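Local structure of SusD-like carbohydrate binding protein BF1063 (3I4G) at residues D65-G68 with E69-F73; F73-I76 with S77-N80; Y394-C397 with L398-N402. The protein probably binds carbohydrate at the outer membrane of Bacteroides fragilis, as SusD-like proteins do. One frame throughout, in Å; residues are numbered along the deposited sequence.

Interaction 1 (D65-G68 with E69-F73)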
ATOM      1  N   ASP A  65       4.151  10.929  -8.831  1.00  9.10           N
ATOM      2  CA  ASP A  65       3.304  11.939  -8.209  1.00  9.94           C
ATOM      3  C   ASP A  65       3.116  13.097  -9.179  1.00  8.74           C
ATOM      4  O   ASP A  65       4.101  13.658  -9.632  1.00  8.53           O
ATOM      5  CB  ASP A  65       3.978  12.428  -6.922  1.00  9.43           C
ATOM      6  CG  ASP A  65       3.055  13.179  -6.039  1.00 11.69           C
ATOM      7  OD1 ASP A  65       2.710  14.305  -6.372  1.00 11.18           O
ATOM      8  OD2 ASP A  65       2.631  12.668  -4.988  1.00 11.02           O
ATOM      9  N   ARG A  66       1.872  13.452  -9.499  1.00  8.00           N
ATOM     10  CA  ARG A  66       1.623  14.547 -10.464  1.00  8.24           C
ATOM     11  C   ARG A  66       2.305  15.824 -10.023  1.00  8.98           C
ATOM     12  O   ARG A  66       2.562  16.670 -10.859  1.00  9.62           O
ATOM     13  CB  ARG A  66       0.123  14.801 -10.625  1.00  9.63           C
ATOM     14  CG  ARG A  66      -0.273  15.607 -11.875  1.00 10.05           C
ATOM     15  CD  ARG A  66      -1.517  16.493 -11.673  1.00 10.79           C
ATOM     16  NE  ARG A  66      -1.166  17.547 -10.744  1.00 11.16           N
ATOM     17  CZ  ARG A  66      -1.637  17.707  -9.530  1.00 12.25           C
ATOM     18  NH1 ARG A  66      -2.690  17.031  -9.079  1.00 12.48           N
ATOM     19  NH2 ARG A  66      -1.096  18.654  -8.774  1.00 13.91           N
ATOM     20  N   ARG A  67       2.487  16.031  -8.711  1.00  7.98           N
ATOM     21  CA  ARG A  67       3.124  17.269  -8.228  1.00  9.35           C
ATOM     22  C   ARG A  67       4.587  17.358  -8.679  1.00  8.88           C
ATOM     23  O   ARG A  67       5.167  18.446  -8.636  1.00 11.14           O
ATOM     24  CB  ARG A  67       3.004  17.417  -6.709  1.00  8.05           C
ATOM     25  CG  ARG A  67       1.541  17.540  -6.287  1.00  9.54           C
ATOM     26  CD  ARG A  67       1.271  17.403  -4.822  1.00  9.60           C
ATOM     27  NE  ARG A  67       1.594  16.063  -4.367  1.00 10.56           N
ATOM     28  CZ  ARG A  67       1.334  15.582  -3.170  1.00 10.71           C
ATOM     29  NH1 ARG A  67       0.778  16.343  -2.234  1.00 10.13           N
ATOM     30  NH2 ARG A  67       1.650  14.333  -2.894  1.00 10.41           N
ATOM     31  N   GLY A  68       5.178  16.242  -9.110  1.00  9.30           N
ATOM     32  CA  GLY A  68       6.474  16.294  -9.737  1.00  9.14           C
ATOM     33  C   GLY A  68       7.703  16.084  -8.890  1.00  9.32           C
ATOM     34  O   GLY A  68       7.645  15.841  -7.676  1.00  9.51           O
ATOM     35  N   GLU A  69       8.842  16.212  -9.562  1.00  9.54           N
ATOM     36  CA  GLU A  69      10.131  15.872  -8.989  1.00  9.71           C
ATOM     37  C   GLU A  69      10.559  16.783  -7.867  1.00 10.40           C
ATOM     38  O   GLU A  69      11.397  16.363  -7.059  1.00 11.50           O
ATOM     39  CB  GLU A  69      11.203  15.874 -10.090  1.00 10.26           C
ATOM     40  CG  GLU A  69      11.010  14.760 -11.139  1.00 11.09           C
ATOM     41  CD  GLU A  69      11.695  15.083 -12.413  1.00 10.24           C
ATOM     42  OE1 GLU A  69      11.251  16.032 -13.106  1.00 12.13           O
ATOM     43  OE2 GLU A  69      12.643  14.357 -12.761  1.00 11.08           O
ATOM     44  N   ASN A  70      10.034  18.003  -7.802  0.50 11.06           N
ATOM     45  CA  ASN A  70      10.381  18.913  -6.713  0.50 11.88           C
ATOM     46  C   ASN A  70       9.437  18.780  -5.519  0.50  9.94           C
ATOM     47  O   ASN A  70       9.662  19.379  -4.462  0.50  9.20           O
ATOM     48  CB  ASN A  70      10.402  20.351  -7.225  0.50 12.71           C
ATOM     49  CG  ASN A  70      11.516  20.597  -8.226  0.50 17.08           C
ATOM     50  OD1 ASN A  70      11.282  21.123  -9.310  0.50 29.00           O
ATOM     51  ND2 ASN A  70      12.725  20.196  -7.872  0.50 22.36           N
ATOM     52  N   ASN A  71       8.426  17.940  -5.631  1.00  9.74           N
ATOM     53  CA  ASN A  71       7.493  17.788  -4.535  1.00  8.64           C
ATOM     54  C   ASN A  71       8.180  16.994  -3.416  1.00  8.52           C
ATOM     55  O   ASN A  71       8.762  15.962  -3.669  1.00  8.88           O
ATOM     56  CB  ASN A  71       6.228  17.072  -4.953  1.00  9.87           C
ATOM     57  CG  ASN A  71       5.280  16.952  -3.795  1.00 13.07           C
ATOM     58  OD1 ASN A  71       5.297  15.951  -3.111  1.00 14.60           O
ATOM     59  ND2 ASN A  71       4.546  18.009  -3.513  1.00 13.37           N
ATOM     60  N   PRO A  72       8.121  17.446  -2.155  1.00  8.85           N
ATOM     61  CA  PRO A  72       8.880  16.732  -1.102  1.00  8.86           C
ATOM     62  C   PRO A  72       8.423  15.310  -0.842  1.00  8.67           C
ATOM     63  O   PRO A  72       9.218  14.500  -0.351  1.00  8.62           O
ATOM     64  CB  PRO A  72       8.700  17.656   0.128  1.00 10.33           C
ATOM     65  CG  PRO A  72       8.475  19.024  -0.477  1.00 10.70           C
ATOM     66  CD  PRO A  72       7.583  18.726  -1.684  1.00  9.64           C
ATOM     67  N   PHE A  73       7.185  14.941  -1.185  1.00  8.66           N
ATOM     68  CA  PHE A  73       6.788  13.547  -1.006  1.00  8.77           C
ATOM     69  C   PHE A  73       7.582  12.666  -1.945  1.00  8.44           C
ATOM     70  O   PHE A  73       8.181  11.689  -1.543  1.00  9.52           O
ATOM     71  CB  PHE A  73       5.286  13.385  -1.256  1.00  8.46           C
ATOM     72  CG  PHE A  73       4.740  12.009  -0.980  1.00  9.80           C
ATOM     73  CD1 PHE A  73       4.787  11.446   0.287  1.00  8.64           C
ATOM     74  CD2 PHE A  73       4.099  11.302  -1.992  1.00  9.23           C
ATOM     75  CE1 PHE A  73       4.223  10.207   0.528  1.00 10.13           C
ATOM     76  CE2 PHE A  73       3.538  10.095  -1.751  1.00 10.89           C
ATOM     77  CZ  PHE A  73       3.576   9.551  -0.503  1.00 10.57           C
TER
HETATM   78  O   HOH W   1       7.739  19.393  -8.968  1.00 14.18           O
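Asn71 N donates to Gly68 O over 3.0 Å, closing a type I beta turn from Gly68 to Asn71 after another type I turn, Asp65 to Gly68. Gly68, the residue both turns share, has a positive phi of 94°, at which a beta carbon would collide with the carbonyl oxygen of Arg67. A water links the two turns, donating to Arg67 O and accepting from Asn70 N. Among the side chains, the Asn71 amide lies over one face of the Arg67 guanidinium with the two planes 20° apart: Asn71 ND2 comes 3.6 Å from Arg67 NE, and Asn71 OD1 stands 3.7 Å above the guanidinium plane, offset toward its rim. Asp65 grips that guanidinium at its edge in a side-on salt bridge: Arg67 NE reaches Asp65 OD1 at 2.9 Å and Arg67 NH2 reaches Asp65 OD2 at 2.8 Å, both on the syn side and slightly out of the carboxylate plane. The anti lone pair of OD1 is left for Arg67 N, the bond that defines an Asx turn. The double turn leads from strand 63-65 into helix 72-78, and Asn71 is the N-cap of that helix. With its CG anti to the backbone N (chi1 -179°), Asn71 brings OD1 to within 2.9 Å of Phe73 N, which sits above the plane of the Asn71 side-chain carbonyl. Asp65 OD2 also meets the edge of the Phe73 ring, 3.6 Å from CD2. Outside the turns, His58 ND1 is hydrogen-bonded to the same OD2, and Arg67 to Tyr42 O and His51.

Interaction 2 (F73-I76 with S77-N80)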
ATOM      1  N   PHE A  73       7.185  14.941  -1.185  1.00  8.66           N
ATOM      2  CA  PHE A  73       6.788  13.547  -1.006  1.00  8.77           C
ATOM      3  C   PHE A  73       7.582  12.666  -1.945  1.00  8.44           C
ATOM      4  O   PHE A  73       8.181  11.689  -1.543  1.00  9.52           O
ATOM      5  CB  PHE A  73       5.286  13.385  -1.256  1.00  8.46           C
ATOM      6  CG  PHE A  73       4.740  12.009  -0.980  1.00  9.80           C
ATOM      7  CD1 PHE A  73       4.787  11.446   0.287  1.00  8.64           C
ATOM      8  CD2 PHE A  73       4.099  11.302  -1.992  1.00  9.23           C
ATOM      9  CE1 PHE A  73       4.223  10.207   0.528  1.00 10.13           C
ATOM     10  CE2 PHE A  73       3.538  10.095  -1.751  1.00 10.89           C
ATOM     11  CZ  PHE A  73       3.576   9.551  -0.503  1.00 10.57           C
ATOM     12  N   PHE A  74       7.623  13.042  -3.213  1.00  8.87           N
ATOM     13  CA  PHE A  74       8.427  12.325  -4.204  1.00  8.96           C
ATOM     14  C   PHE A  74       9.901  12.272  -3.812  1.00  8.64           C
ATOM     15  O   PHE A  74      10.598  11.265  -4.049  1.00  8.90           O
ATOM     16  CB  PHE A  74       8.228  12.992  -5.579  1.00  9.62           C
ATOM     17  CG  PHE A  74       9.033  12.372  -6.672  1.00  8.79           C
ATOM     18  CD1 PHE A  74       8.556  11.255  -7.373  1.00  9.86           C
ATOM     19  CD2 PHE A  74      10.257  12.891  -7.018  1.00  8.29           C
ATOM     20  CE1 PHE A  74       9.312  10.687  -8.408  1.00 10.63           C
ATOM     21  CE2 PHE A  74      10.970  12.345  -8.068  1.00  9.57           C
ATOM     22  CZ  PHE A  74      10.487  11.256  -8.750  1.00  9.35           C
ATOM     23  N   LYS A  75      10.384  13.310  -3.143  1.00  8.30           N
ATOM     24  CA  LYS A  75      11.771  13.361  -2.740  1.00  7.72           C
ATOM     25  C   LYS A  75      12.136  12.300  -1.698  1.00  9.01           C
ATOM     26  O   LYS A  75      13.315  12.050  -1.513  1.00  9.28           O
ATOM     27  CB  LYS A  75      12.146  14.744  -2.221  1.00  9.49           C
ATOM     28  CG  LYS A  75      12.170  15.785  -3.284  1.00 10.91           C
ATOM     29  CD  LYS A  75      12.690  17.093  -2.680  1.00 14.14           C
ATOM     30  CE  LYS A  75      12.689  18.215  -3.665  1.00 18.43           C
ATOM     31  NZ  LYS A  75      13.300  19.462  -3.103  1.00 20.36           N
ATOM     32  N   ILE A  76      11.171  11.673  -1.033  1.00  8.19           N
ATOM     33  CA  ILE A  76      11.476  10.639  -0.051  1.00  7.59           C
ATOM     34  C   ILE A  76      12.356   9.570  -0.662  1.00  9.00           C
ATOM     35  O   ILE A  76      13.280   9.085   0.018  1.00  9.00           O
ATOM     36  CB  ILE A  76      10.182  10.026   0.508  1.00  8.41           C
ATOM     37  CG1 ILE A  76       9.540  11.050   1.456  1.00  8.64           C
ATOM     38  CG2 ILE A  76      10.492   8.725   1.242  1.00 10.97           C
ATOM     39  CD1 ILE A  76       8.161  10.691   1.927  1.00  9.78           C
ATOM     40  N   SER A  77      12.109   9.161  -1.914  1.00  8.54           N
ATOM     41  CA  SER A  77      12.914   8.098  -2.522  1.00  7.46           C
ATOM     42  C   SER A  77      13.600   8.482  -3.822  1.00  8.64           C
ATOM     43  O   SER A  77      14.086   7.595  -4.535  1.00  9.29           O
ATOM     44  CB  SER A  77      12.049   6.862  -2.748  1.00  9.06           C
ATOM     45  OG  SER A  77      11.033   7.140  -3.658  1.00  9.47           O
ATOM     46  N   SER A  78      13.715   9.769  -4.134  1.00  8.89           N
ATOM     47  CA  SER A  78      14.384  10.174  -5.382  1.00  8.49           C
ATOM     48  C   SER A  78      15.854  10.528  -5.238  1.00  9.27           C
ATOM     49  O   SER A  78      16.503  10.819  -6.250  1.00  9.32           O
ATOM     50  CB  SER A  78      13.674  11.368  -5.977  1.00 10.28           C
ATOM     51  OG  SER A  78      13.911  12.529  -5.173  1.00 10.44           O
ATOM     52  N   GLY A  79      16.369  10.516  -4.023  1.00  8.47           N
ATOM     53  CA  GLY A  79      17.747  10.908  -3.751  1.00  9.02           C
ATOM     54  C   GLY A  79      17.857  12.279  -3.092  1.00  8.99           C
ATOM     55  O   GLY A  79      18.952  12.740  -2.839  1.00 10.83           O
ATOM     56  N   ASN A  80      16.723  12.915  -2.807  1.00  9.61           N
ATOM     57  CA  ASN A  80      16.677  14.279  -2.292  1.00  9.65           C
ATOM     58  C   ASN A  80      16.033  14.396  -0.934  1.00 10.93           C
ATOM     59  O   ASN A  80      15.648  15.513  -0.532  1.00 13.22           O
ATOM     60  CB  ASN A  80      15.965  15.167  -3.321  1.00 12.10           C
ATOM     61  CG  ASN A  80      16.838  15.468  -4.537  1.00 15.70           C
ATOM     62  OD1 ASN A  80      18.038  15.689  -4.411  1.00 15.25           O
ATOM     63  ND2 ASN A  80      16.227  15.544  -5.700  1.00 17.08           N
TER
HETATM   64  O   HOH W   2      10.182   8.924  -5.450  1.00  9.07           O
HETATM   65  O   HOH W   3      15.674  10.429  -1.243  1.00  8.61           O
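Phe74 and Lys75 meet Ser78 and Asn80 in a local contact around the C-terminal end of helix 72-78, a short and weakly bonded helix in the N-terminal part of this SusD-family fold. The backbone shows the weakness in the last turn: Ile76 N to Phe73 O is an ordinary 3.0 Å, but Ser77 N to Phe74 O spans 3.4 Å and Ser78 N to Lys75 O 3.5 Å, both weak bonds from a residue to the one three before it. Helical geometry ends at Gly79, whose phi of 106° would force a beta carbon against the carbonyl oxygen of Ser78. This reversal carries Asn80 back alongside Lys75, and Asn80 CB comes 3.8 Å from Lys75 CG. The lysine chain is extended beyond CG, and CB, CG and CD pass Asn80 CB at a slant. Ser78 fits between Lys75 and the ring of Phe74. Its CB approaches Phe74 CE2 obliquely at 3.6 Å, while a chi1 of 71° holds OG between the backbone N and the carbonyl carbon and sets it 3.3 Å from Lys75 CA. Outside the segments, Ile76 packs on Phe87 and Ile88 of helix 86-109, Phe74 meets the Phe64 ring, and Ser77 OG is hydrogen-bonded to Leu59 O. Two waters lie at the helix end. One accepts from Gly79 N and is close to Lys75 O; the other, above one face of the Phe74 ring toward its rim, donates to Phe74 O at 2.8 Å and to Ser77 OG at 2.7 Å.

Interaction 3 (Y394-C397 with L398-N402)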
ATOM      1  N   TYR A 394       3.536 -16.450   2.114  1.00  9.07           N
ATOM      2  CA  TYR A 394       3.880 -17.809   2.515  1.00  8.32           C
ATOM      3  C   TYR A 394       4.886 -18.412   1.541  1.00  8.41           C
ATOM      4  O   TYR A 394       5.912 -18.923   1.942  1.00  9.45           O
ATOM      5  CB  TYR A 394       2.610 -18.650   2.591  1.00  8.64           C
ATOM      6  CG  TYR A 394       2.832 -20.116   2.892  1.00  8.82           C
ATOM      7  CD1 TYR A 394       3.530 -20.534   4.015  1.00  8.84           C
ATOM      8  CD2 TYR A 394       2.317 -21.104   2.064  1.00 10.36           C
ATOM      9  CE1 TYR A 394       3.725 -21.860   4.270  1.00 10.89           C
ATOM     10  CE2 TYR A 394       2.461 -22.444   2.359  1.00  9.61           C
ATOM     11  CZ  TYR A 394       3.188 -22.810   3.445  1.00  9.38           C
ATOM     12  OH  TYR A 394       3.333 -24.156   3.710  1.00 14.35           O
ATOM     13  N   LEU A 395       4.589 -18.325   0.239  1.00  8.92           N
ATOM     14  CA  LEU A 395       5.464 -18.891  -0.778  1.00  8.10           C
ATOM     15  C   LEU A 395       6.826 -18.184  -0.760  1.00  8.35           C
ATOM     16  O   LEU A 395       7.858 -18.857  -0.831  1.00  8.74           O
ATOM     17  CB  LEU A 395       4.803 -18.805  -2.148  1.00  8.09           C
ATOM     18  CG  LEU A 395       5.600 -19.430  -3.302  1.00  8.96           C
ATOM     19  CD1 LEU A 395       5.938 -20.905  -3.042  1.00 10.76           C
ATOM     20  CD2 LEU A 395       4.815 -19.270  -4.603  1.00 11.08           C
ATOM     21  N   GLU A 396       6.862 -16.860  -0.689  1.00  9.16           N
ATOM     22  CA  GLU A 396       8.132 -16.140  -0.626  1.00  8.36           C
ATOM     23  C   GLU A 396       8.952 -16.635   0.552  1.00  8.87           C
ATOM     24  O   GLU A 396      10.150 -16.881   0.426  1.00 10.33           O
ATOM     25  CB  GLU A 396       7.912 -14.627  -0.534  1.00  8.28           C
ATOM     26  CG  GLU A 396       9.192 -13.823  -0.367  1.00  9.94           C
ATOM     27  CD  GLU A 396       9.021 -12.331  -0.278  1.00  9.75           C
ATOM     28  OE1 GLU A 396       7.917 -11.790  -0.462  1.00 10.28           O
ATOM     29  OE2 GLU A 396      10.074 -11.705  -0.031  1.00  9.85           O
ATOM     30  N   CYS A 397       8.323 -16.788   1.704  1.00  8.02           N
ATOM     31  CA  CYS A 397       9.020 -17.233   2.914  1.00  8.77           C
ATOM     32  C   CYS A 397       9.562 -18.651   2.751  1.00  9.94           C
ATOM     33  O   CYS A 397      10.686 -18.946   3.193  1.00  9.21           O
ATOM     34  CB  CYS A 397       8.134 -17.122   4.164  1.00  7.44           C
ATOM     35  SG  CYS A 397       7.824 -15.437   4.700  1.00 11.17           S
ATOM     36  N   LEU A 398       8.782 -19.551   2.167  1.00  8.68           N
ATOM     37  CA  LEU A 398       9.276 -20.927   1.958  1.00  8.74           C
ATOM     38  C   LEU A 398      10.494 -20.926   1.058  1.00 10.33           C
ATOM     39  O   LEU A 398      11.474 -21.638   1.325  1.00 10.06           O
ATOM     40  CB  LEU A 398       8.214 -21.816   1.327  1.00  9.05           C
ATOM     41  CG  LEU A 398       6.986 -22.146   2.158  1.00  9.15           C
ATOM     42  CD1 LEU A 398       6.010 -22.951   1.246  1.00 10.93           C
ATOM     43  CD2 LEU A 398       7.324 -22.934   3.421  1.00 10.09           C
ATOM     44  N   VAL A 399      10.434 -20.171  -0.039  1.00  8.99           N
ATOM     45  CA  VAL A 399      11.560 -20.057  -0.965  1.00 10.34           C
ATOM     46  C   VAL A 399      12.806 -19.519  -0.259  1.00  9.08           C
ATOM     47  O   VAL A 399      13.899 -20.099  -0.337  1.00 11.27           O
ATOM     48  CB  VAL A 399      11.229 -19.146  -2.119  1.00 10.34           C
ATOM     49  CG1 VAL A 399      12.506 -18.783  -2.949  1.00 15.14           C
ATOM     50  CG2 VAL A 399      10.148 -19.792  -2.992  1.00 11.97           C
ATOM     51  N   GLU A 400      12.641 -18.482   0.536  1.00  9.98           N
ATOM     52  CA  GLU A 400      13.798 -17.860   1.206  1.00 10.99           C
ATOM     53  C   GLU A 400      14.314 -18.696   2.344  1.00 10.42           C
ATOM     54  O   GLU A 400      15.507 -18.610   2.696  1.00 12.89           O
ATOM     55  CB  GLU A 400      13.426 -16.460   1.706  1.00 10.67           C
ATOM     56  CG  GLU A 400      13.105 -15.462   0.644  1.00  9.54           C
ATOM     57  CD  GLU A 400      14.271 -15.053  -0.217  1.00 14.72           C
ATOM     58  OE1 GLU A 400      15.425 -15.442   0.042  1.00 15.85           O
ATOM     59  OE2 GLU A 400      14.029 -14.353  -1.218  1.00 15.52           O
ATOM     60  N   ASP A 401      13.456 -19.557   2.912  1.00 11.61           N
ATOM     61  CA  ASP A 401      13.857 -20.479   3.985  1.00 12.83           C
ATOM     62  C   ASP A 401      14.392 -21.800   3.431  1.00 13.59           C
ATOM     63  O   ASP A 401      14.601 -22.733   4.202  1.00 14.09           O
ATOM     64  CB  ASP A 401      12.696 -20.750   4.918  1.00 11.98           C
ATOM     65  CG  ASP A 401      13.119 -21.394   6.231  1.00 13.00           C
ATOM     66  OD1 ASP A 401      14.172 -20.984   6.788  1.00 15.81           O
ATOM     67  OD2 ASP A 401      12.366 -22.252   6.741  1.00 13.94           O
ATOM     68  N   ASN A 402      14.595 -21.929   2.131  0.50 12.83           N
ATOM     69  CA  ASN A 402      15.169 -23.185   1.622  0.50 12.19           C
ATOM     70  C   ASN A 402      14.260 -24.414   1.857  0.50 14.20           C
ATOM     71  O   ASN A 402      14.739 -25.532   2.038  0.50 13.27           O
ATOM     72  CB  ASN A 402      16.602 -23.394   2.196  0.50 13.80           C
ATOM     73  CG  ASN A 402      17.570 -22.290   1.769  0.50 18.22           C
ATOM     74  OD1 ASN A 402      17.605 -21.890   0.601  0.50 23.74           O
ATOM     75  ND2 ASN A 402      18.370 -21.807   2.715  0.50 25.71           N
TER
HETATM   76  O   HOH W   4      12.188 -12.437  -1.619  1.00 14.49           O
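Tyr394 accepts from Leu398 N through its backbone O at 2.9 Å and offers one ring face to the same leucine. Leu398 CD1 stands 3.9 Å from the ring centroid and 22° off the normal, a CH-pi contact displaced toward the rim at CZ. The ring reaches this place because CG lies anti to the backbone N (chi1 175°); Tyr394 also stacks with His222. One residue on, Leu395 O receives Val399 N in a nearly straight bond (172°), and the two side chains graze each other, CD1 of Leu395 lying 4.4 Å from CG2 of Val399. Glu396 continues the alpha-helical pattern, its O accepting from Glu400 N. Its extended side chain and the bent one of Glu400 end in carboxylates joined by a water, which donates to OE2 of Glu396 and to OE2 of Glu400, both at 2.7 Å. Trp461 NE1 also donates to Glu396 OE2, and salt bridges from Glu396 to Arg460 and from Glu400 to Arg437 probably offset the like charges. Cys397 O takes the last bond of the series, from Asp401 N at 2.9 Å. Past Glu400 the helix stops in a Schellman motif, with Asn402 at positive phi as C-prime and bonds from Gln403 N to Leu398 O and from Asn402 N to Val399 O; the helix it ends packs against helix 214-227, consistent with the helical, TPR-clan fold of the SusD family.

In the fold
Interactions 1 and 2 form one continuous piece of chain: they share Phe73, their centres are 8 Å apart, and together they follow helix 72-78 from its N-cap to its end. They also touch directly, with Glu69 CA 3.6 Å from Phe74 CD2 and Asn70 O 3.3 Å from Lys75 CE. Interaction 3 is remote, its centre 36 Å from that of interaction 1 and 31 Å from that of interaction 2, with nearest atoms about 22 Å and 19 Å away; interactions 1 and 3 lie on opposite sides of the chain's centre. A bound buffer molecule, EPE, probably from crystallisation, forms a salt bridge with Arg66 of segment 65-68.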